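Long-range contact in citryl-spermidine/3,4-dihydroxybenzoyl-citryl-spermidine:spermidine ligase (Bacillus anthracis, PDB 3TO3), which catalyses the ATP-dependent condensation of spermidine with citryl-spermidine intermediates, a step in making the siderophore petrobactin: residues Phe121-Ala135 against Pro165-Phe179. Sequence-based numbering, arbitrary orientation.
Sequences FIHELEQTIFKDTIA and PSYKARIGFQYRDNF
The K131 ammonium donates to two carbonyls of the turn R170-F173 and to one just before it: F173 O (2.8 Å from NZ) and A169 O, both in their carbonyl planes, and R170 O, reached from above its plane. F173 N meets R170 O from the opposite face, closing the type II turn; Q127 OE1 also meets NZ, on an in-plane lone pair, so four acceptors share three protons. The next residue, D132, holds two side chains: OD1 takes K168 NZ in a 2.6 Å salt bridge on its anti side, 34° out of the carboxylate plane, and Y167 OH reaches OD2 from above that plane. E184 is a second acidic partner of K168. Helix 115-138 is thus laid along the loop leading into helix 175-181 of the IucA/IucC synthetase fold, beside the nucleotide site: the Y167 side chain lies about 5 Å from bound ATP, and F173 touches M284. T128 turns OG1 back to E124 O, which leaves CG2 over the centre of the Y167 ring in a CH-pi contact, 3.7 Å from the centroid; OG1 also takes a weak bond from K168 N. I171 CD1 packs on the CG atoms of E124 and Q127, L125 CD2 on P165 CB (3.8 Å), and I134 CG2 on F179 CE1 (3.6 Å).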
loop_
_atom_site.group_PDB
_atom_site.type_symbol
_atom_site.label_atom_id
_atom_site.label_comp_id
_atom_site.label_asym_id
_atom_site.label_seq_id
_atom_site.Cartn_x
_atom_site.Cartn_y
_atom_site.Cartn_z
ATOM N N PHE B 121 -6.389 10.512 -4.693
ATOM C CA PHE B 121 -5.847 11.773 -5.163
ATOM C C PHE B 121 -5.415 12.649 -3.988
ATOM O O PHE B 121 -4.317 13.214 -4.004
ATOM C CB PHE B 121 -6.881 12.482 -6.037
ATOM C CG PHE B 121 -6.371 13.718 -6.721
ATOM C CD1 PHE B 121 -5.138 13.721 -7.361
ATOM C CD2 PHE B 121 -7.139 14.861 -6.757
ATOM C CE1 PHE B 121 -4.670 14.860 -8.014
ATOM C CE2 PHE B 121 -6.686 16.006 -7.399
ATOM C CZ PHE B 121 -5.448 15.996 -8.046
ATOM N N ILE B 122 -6.267 12.749 -2.968
ATOM C CA ILE B 122 -5.941 13.529 -1.765
ATOM C C ILE B 122 -4.665 12.987 -1.132
ATOM O O ILE B 122 -3.781 13.769 -0.747
ATOM C CB ILE B 122 -7.049 13.448 -0.717
ATOM C CG1 ILE B 122 -8.121 14.501 -0.984
ATOM C CG2 ILE B 122 -6.481 13.665 0.678
ATOM C CD1 ILE B 122 -9.501 14.111 -0.401
ATOM N N HIS B 123 -4.565 11.651 -1.064
ATOM C CA HIS B 123 -3.401 10.967 -0.492
ATOM C C HIS B 123 -2.136 11.302 -1.275
ATOM O O HIS B 123 -1.096 11.539 -0.691
ATOM C CB HIS B 123 -3.591 9.448 -0.486
ATOM C CG HIS B 123 -2.451 8.697 0.131
ATOM N ND1 HIS B 123 -1.965 8.981 1.387
ATOM C CD2 HIS B 123 -1.719 7.655 -0.325
ATOM C CE1 HIS B 123 -0.987 8.145 1.680
ATOM N NE2 HIS B 123 -0.815 7.330 0.658
ATOM N N GLU B 124 -2.241 11.337 -2.595
ATOM C CA GLU B 124 -1.096 11.649 -3.428
ATOM C C GLU B 124 -0.654 13.076 -3.292
ATOM O O GLU B 124 0.557 13.367 -3.371
ATOM C CB GLU B 124 -1.410 11.364 -4.906
ATOM C CG GLU B 124 -1.357 9.911 -5.192
ATOM C CD GLU B 124 -1.921 9.586 -6.550
ATOM O OE1 GLU B 124 -1.578 10.340 -7.505
ATOM O OE2 GLU B 124 -2.702 8.591 -6.647
ATOM N N LEU B 125 -1.637 13.967 -3.127
ATOM C CA LEU B 125 -1.342 15.380 -2.927
ATOM C C LEU B 125 -0.593 15.590 -1.603
ATOM O O LEU B 125 0.353 16.366 -1.550
ATOM C CB LEU B 125 -2.619 16.242 -2.977
ATOM C CG LEU B 125 -3.153 16.335 -4.412
ATOM C CD1 LEU B 125 -4.482 17.052 -4.467
ATOM C CD2 LEU B 125 -2.170 17.061 -5.289
ATOM N N GLU B 126 -1.042 14.910 -0.547
ATOM C CA GLU B 126 -0.408 14.994 0.756
ATOM C C GLU B 126 0.985 14.379 0.724
ATOM O O GLU B 126 1.903 14.871 1.366
ATOM C CB GLU B 126 -1.265 14.277 1.823
ATOM C CG GLU B 126 -2.505 15.057 2.176
ATOM C CD GLU B 126 -3.444 14.298 3.123
ATOM O OE1 GLU B 126 -3.295 13.062 3.285
ATOM O OE2 GLU B 126 -4.339 14.948 3.704
ATOM N N GLN B 127 1.145 13.287 -0.006
ATOM C CA GLN B 127 2.453 12.665 -0.088
ATOM C C GLN B 127 3.400 13.548 -0.884
ATOM O O GLN B 127 4.584 13.580 -0.597
ATOM C CB GLN B 127 2.369 11.261 -0.678
ATOM C CG GLN B 127 1.811 10.263 0.307
ATOM C CD GLN B 127 2.501 10.328 1.646
ATOM O OE1 GLN B 127 3.719 10.138 1.757
ATOM N NE2 GLN B 127 1.735 10.604 2.671
ATOM N N THR B 128 2.862 14.282 -1.861
ATOM C CA THR B 128 3.663 15.190 -2.675
ATOM C C THR B 128 4.202 16.305 -1.797
ATOM O O THR B 128 5.407 16.543 -1.745
ATOM C CB THR B 128 2.867 15.758 -3.893
ATOM O OG1 THR B 128 2.735 14.718 -4.861
ATOM C CG2 THR B 128 3.601 16.927 -4.555
ATOM N N ILE B 129 3.300 16.967 -1.091
ATOM C CA ILE B 129 3.672 17.971 -0.116
ATOM C C ILE B 129 4.723 17.426 0.841
ATOM O O ILE B 129 5.722 18.084 1.138
ATOM C CB ILE B 129 2.418 18.434 0.663
ATOM C CG1 ILE B 129 1.517 19.242 -0.263
ATOM C CG2 ILE B 129 2.774 19.283 1.863
ATOM C CD1 ILE B 129 0.281 19.610 0.364
ATOM N N PHE B 130 4.504 16.213 1.328
ATOM C CA PHE B 130 5.441 15.641 2.282
ATOM C C PHE B 130 6.831 15.397 1.680
ATOM O O PHE B 130 7.833 15.835 2.233
ATOM C CB PHE B 130 4.867 14.347 2.854
ATOM C CG PHE B 130 5.820 13.586 3.747
ATOM C CD1 PHE B 130 6.127 14.042 5.028
ATOM C CD2 PHE B 130 6.355 12.393 3.326
ATOM C CE1 PHE B 130 6.980 13.326 5.870
ATOM C CE2 PHE B 130 7.213 11.648 4.165
ATOM C CZ PHE B 130 7.533 12.126 5.436
ATOM N N LYS B 131 6.891 14.690 0.556
ATOM C CA LYS B 131 8.169 14.446 -0.073
ATOM C C LYS B 131 8.856 15.711 -0.599
ATOM O O LYS B 131 10.087 15.782 -0.562
ATOM C CB LYS B 131 8.075 13.398 -1.176
ATOM C CG LYS B 131 8.200 11.980 -0.624
ATOM C CD LYS B 131 6.831 11.337 -0.394
ATOM C CE LYS B 131 6.976 9.846 -0.057
ATOM N NZ LYS B 131 5.690 9.102 -0.052
ATOM N N ASP B 132 8.100 16.705 -1.087
ATOM C CA ASP B 132 8.781 17.840 -1.652
ATOM C C ASP B 132 9.303 18.790 -0.569
ATOM O O ASP B 132 10.357 19.410 -0.739
ATOM C CB ASP B 132 7.993 18.581 -2.716
ATOM C CG ASP B 132 8.878 19.591 -3.479
ATOM O OD1 ASP B 132 10.038 19.250 -3.843
ATOM O OD2 ASP B 132 8.429 20.729 -3.707
ATOM N N THR B 133 8.579 18.875 0.543
ATOM C CA THR B 133 9.035 19.640 1.701
ATOM C C THR B 133 10.436 19.212 2.147
ATOM O O THR B 133 11.281 20.046 2.403
ATOM C CB THR B 133 8.081 19.489 2.903
ATOM O OG1 THR B 133 6.830 20.118 2.606
ATOM C CG2 THR B 133 8.697 20.119 4.155
ATOM N N ILE B 134 10.688 17.913 2.232
ATOM C CA ILE B 134 12.019 17.438 2.627
ATOM C C ILE B 134 13.067 17.837 1.573
ATOM O O ILE B 134 14.185 18.285 1.897
ATOM C CB ILE B 134 12.035 15.906 2.811
ATOM C CG1 ILE B 134 10.992 15.512 3.848
ATOM C CG2 ILE B 134 13.424 15.424 3.275
ATOM C CD1 ILE B 134 10.439 14.129 3.668
ATOM N N ALA B 135 12.713 17.692 0.303
ATOM C CA ALA B 135 13.670 18.094 -0.733
ATOM C C ALA B 135 13.974 19.624 -0.717
ATOM O O ALA B 135 15.140 20.022 -0.764
ATOM C CB ALA B 135 13.233 17.624 -2.102
ATOM N N PRO B 165 -0.570 18.593 -10.082
ATOM C CA PRO B 165 -0.534 19.019 -8.678
ATOM C C PRO B 165 0.126 18.001 -7.734
ATOM O O PRO B 165 0.776 18.434 -6.770
ATOM C CB PRO B 165 -2.001 19.311 -8.345
ATOM C CG PRO B 165 -2.797 18.706 -9.480
ATOM C CD PRO B 165 -1.918 18.709 -10.667
ATOM N N SER B 166 0.031 16.696 -7.971
ATOM C CA SER B 166 0.961 15.899 -7.190
ATOM C C SER B 166 2.126 15.384 -8.067
ATOM O O SER B 166 2.040 14.314 -8.692
ATOM C CB SER B 166 0.197 14.721 -6.573
ATOM O OG SER B 166 -0.417 13.964 -7.589
ATOM N N TYR B 167 3.250 16.090 -7.979
ATOM C CA TYR B 167 4.434 15.832 -8.792
ATOM C C TYR B 167 5.509 14.993 -8.107
ATOM O O TYR B 167 6.512 14.636 -8.717
ATOM C CB TYR B 167 5.040 17.198 -9.192
ATOM C CG TYR B 167 5.175 18.216 -8.043
ATOM C CD1 TYR B 167 6.272 18.187 -7.185
ATOM C CD2 TYR B 167 4.194 19.168 -7.796
ATOM C CE1 TYR B 167 6.407 19.094 -6.134
ATOM C CE2 TYR B 167 4.320 20.088 -6.743
ATOM C CZ TYR B 167 5.438 20.041 -5.920
ATOM O OH TYR B 167 5.589 20.918 -4.873
ATOM N N LYS B 168 5.366 14.879 -6.797
ATOM C CA LYS B 168 6.133 14.051 -5.855
ATOM C C LYS B 168 5.582 12.805 -5.115
ATOM O O LYS B 168 6.141 12.443 -4.079
ATOM C CB LYS B 168 7.085 14.893 -5.000
ATOM C CG LYS B 168 8.531 14.416 -5.117
ATOM C CD LYS B 168 9.482 15.480 -4.588
ATOM C CE LYS B 168 10.126 16.242 -5.733
ATOM N NZ LYS B 168 11.059 17.262 -5.232
ATOM N N ALA B 169 4.400 12.316 -5.453
ATOM C CA ALA B 169 3.698 11.388 -4.554
ATOM C C ALA B 169 4.559 10.256 -4.006
ATOM O O ALA B 169 4.599 10.036 -2.776
ATOM C CB ALA B 169 2.471 10.820 -5.225
ATOM N N ARG B 170 5.239 9.560 -4.906
ATOM C CA ARG B 170 6.058 8.402 -4.547
ATOM C C ARG B 170 5.362 7.431 -3.592
ATOM O O ARG B 170 5.935 7.079 -2.555
ATOM C CB ARG B 170 7.384 8.842 -3.926
ATOM C CG ARG B 170 8.415 9.309 -4.925
ATOM C CD ARG B 170 9.543 10.096 -4.263
ATOM N NE ARG B 170 10.197 10.951 -5.239
ATOM C CZ ARG B 170 11.277 11.694 -5.007
ATOM N NH1 ARG B 170 11.843 11.711 -3.807
ATOM N NH2 ARG B 170 11.770 12.447 -5.984
ATOM N N ILE B 171 4.134 7.017 -3.911
ATOM C CA ILE B 171 3.409 6.051 -3.059
ATOM C C ILE B 171 4.170 4.698 -3.000
ATOM O O ILE B 171 4.484 4.067 -4.028
ATOM C CB ILE B 171 1.946 5.842 -3.539
ATOM C CG1 ILE B 171 1.311 7.183 -3.956
ATOM C CG2 ILE B 171 1.073 5.070 -2.472
ATOM C CD1 ILE B 171 1.151 8.197 -2.861
ATOM N N GLY B 172 4.434 4.245 -1.781
ATOM C CA GLY B 172 5.369 3.158 -1.518
ATOM C C GLY B 172 6.682 3.535 -0.833
ATOM O O GLY B 172 7.267 2.658 -0.189
ATOM N N PHE B 173 7.106 4.812 -0.875
ATOM C CA PHE B 173 8.270 5.275 -0.081
ATOM C C PHE B 173 7.798 5.956 1.191
ATOM O O PHE B 173 7.031 6.934 1.133
ATOM C CB PHE B 173 9.151 6.311 -0.831
ATOM C CG PHE B 173 10.057 5.732 -1.911
ATOM C CD1 PHE B 173 10.115 4.375 -2.165
ATOM C CD2 PHE B 173 10.853 6.578 -2.686
ATOM C CE1 PHE B 173 10.977 3.849 -3.183
ATOM C CE2 PHE B 173 11.693 6.071 -3.687
ATOM C CZ PHE B 173 11.752 4.701 -3.938
ATOM N N GLN B 174 8.266 5.480 2.345
ATOM C CA GLN B 174 8.164 6.310 3.549
ATOM C C GLN B 174 9.445 7.161 3.625
ATOM O O GLN B 174 10.277 7.111 2.702
ATOM C CB GLN B 174 7.910 5.464 4.795
ATOM C CG GLN B 174 6.491 4.880 4.808
ATOM C CD GLN B 174 5.405 5.955 4.593
ATOM O OE1 GLN B 174 4.531 5.803 3.730
ATOM N NE2 GLN B 174 5.461 7.045 5.386
ATOM N N TYR B 175 9.615 7.962 4.675
ATOM C CA TYR B 175 10.704 8.938 4.639
ATOM C C TYR B 175 12.113 8.338 4.440
ATOM O O TYR B 175 12.942 8.924 3.739
ATOM C CB TYR B 175 10.663 9.889 5.827
ATOM C CG TYR B 175 11.318 9.404 7.112
ATOM C CD1 TYR B 175 12.675 9.615 7.357
ATOM C CD2 TYR B 175 10.567 8.803 8.112
ATOM C CE1 TYR B 175 13.267 9.201 8.557
ATOM C CE2 TYR B 175 11.145 8.390 9.304
ATOM C CZ TYR B 175 12.491 8.581 9.527
ATOM O OH TYR B 175 13.050 8.166 10.725
ATOM N N ARG B 176 12.365 7.175 5.037
ATOM C CA ARG B 176 13.694 6.581 5.023
ATOM C C ARG B 176 14.082 6.083 3.630
ATOM O O ARG B 176 15.155 6.396 3.129
ATOM C CB ARG B 176 13.780 5.479 6.071
ATOM C CG ARG B 176 15.182 5.187 6.550
ATOM C CD ARG B 176 15.163 4.460 7.893
ATOM N NE ARG B 176 15.008 5.399 8.992
ATOM C CZ ARG B 176 16.011 6.142 9.448
ATOM N NH1 ARG B 176 17.212 6.037 8.888
ATOM N NH2 ARG B 176 15.819 6.992 10.446
ATOM N N ASP B 177 13.189 5.328 2.992
ATOM C CA ASP B 177 13.375 4.960 1.600
ATOM C C ASP B 177 13.492 6.189 0.702
ATOM O O ASP B 177 14.243 6.189 -0.278
ATOM C CB ASP B 177 12.230 4.067 1.118
ATOM C CG ASP B 177 12.401 2.605 1.546
ATOM O OD1 ASP B 177 13.557 2.138 1.725
ATOM O OD2 ASP B 177 11.364 1.926 1.692
ATOM N N ASN B 178 12.747 7.235 1.030
ATOM C CA ASN B 178 12.785 8.438 0.208
ATOM C C ASN B 178 14.195 9.054 0.235
ATOM O O ASN B 178 14.751 9.428 -0.822
ATOM C CB ASN B 178 11.733 9.474 0.659
ATOM C CG ASN B 178 11.645 10.620 -0.287
ATOM O OD1 ASN B 178 11.369 10.408 -1.493
ATOM N ND2 ASN B 178 11.945 11.842 0.205
ATOM N N PHE B 179 14.754 9.158 1.447
ATOM C CA PHE B 179 16.140 9.560 1.644
ATOM C C PHE B 179 17.119 8.675 0.857
ATOM O O PHE B 179 18.107 9.169 0.321
ATOM C CB PHE B 179 16.516 9.513 3.106
ATOM C CG PHE B 179 16.236 10.782 3.847
ATOM C CD1 PHE B 179 16.372 12.005 3.238
ATOM C CD2 PHE B 179 15.837 10.747 5.156
ATOM C CE1 PHE B 179 16.104 13.172 3.945
ATOM C CE2 PHE B 179 15.573 11.907 5.852
ATOM C CZ PHE B 179 15.707 13.117 5.245
HETATM O O HOH W 1 12.153 14.430 -1.645
#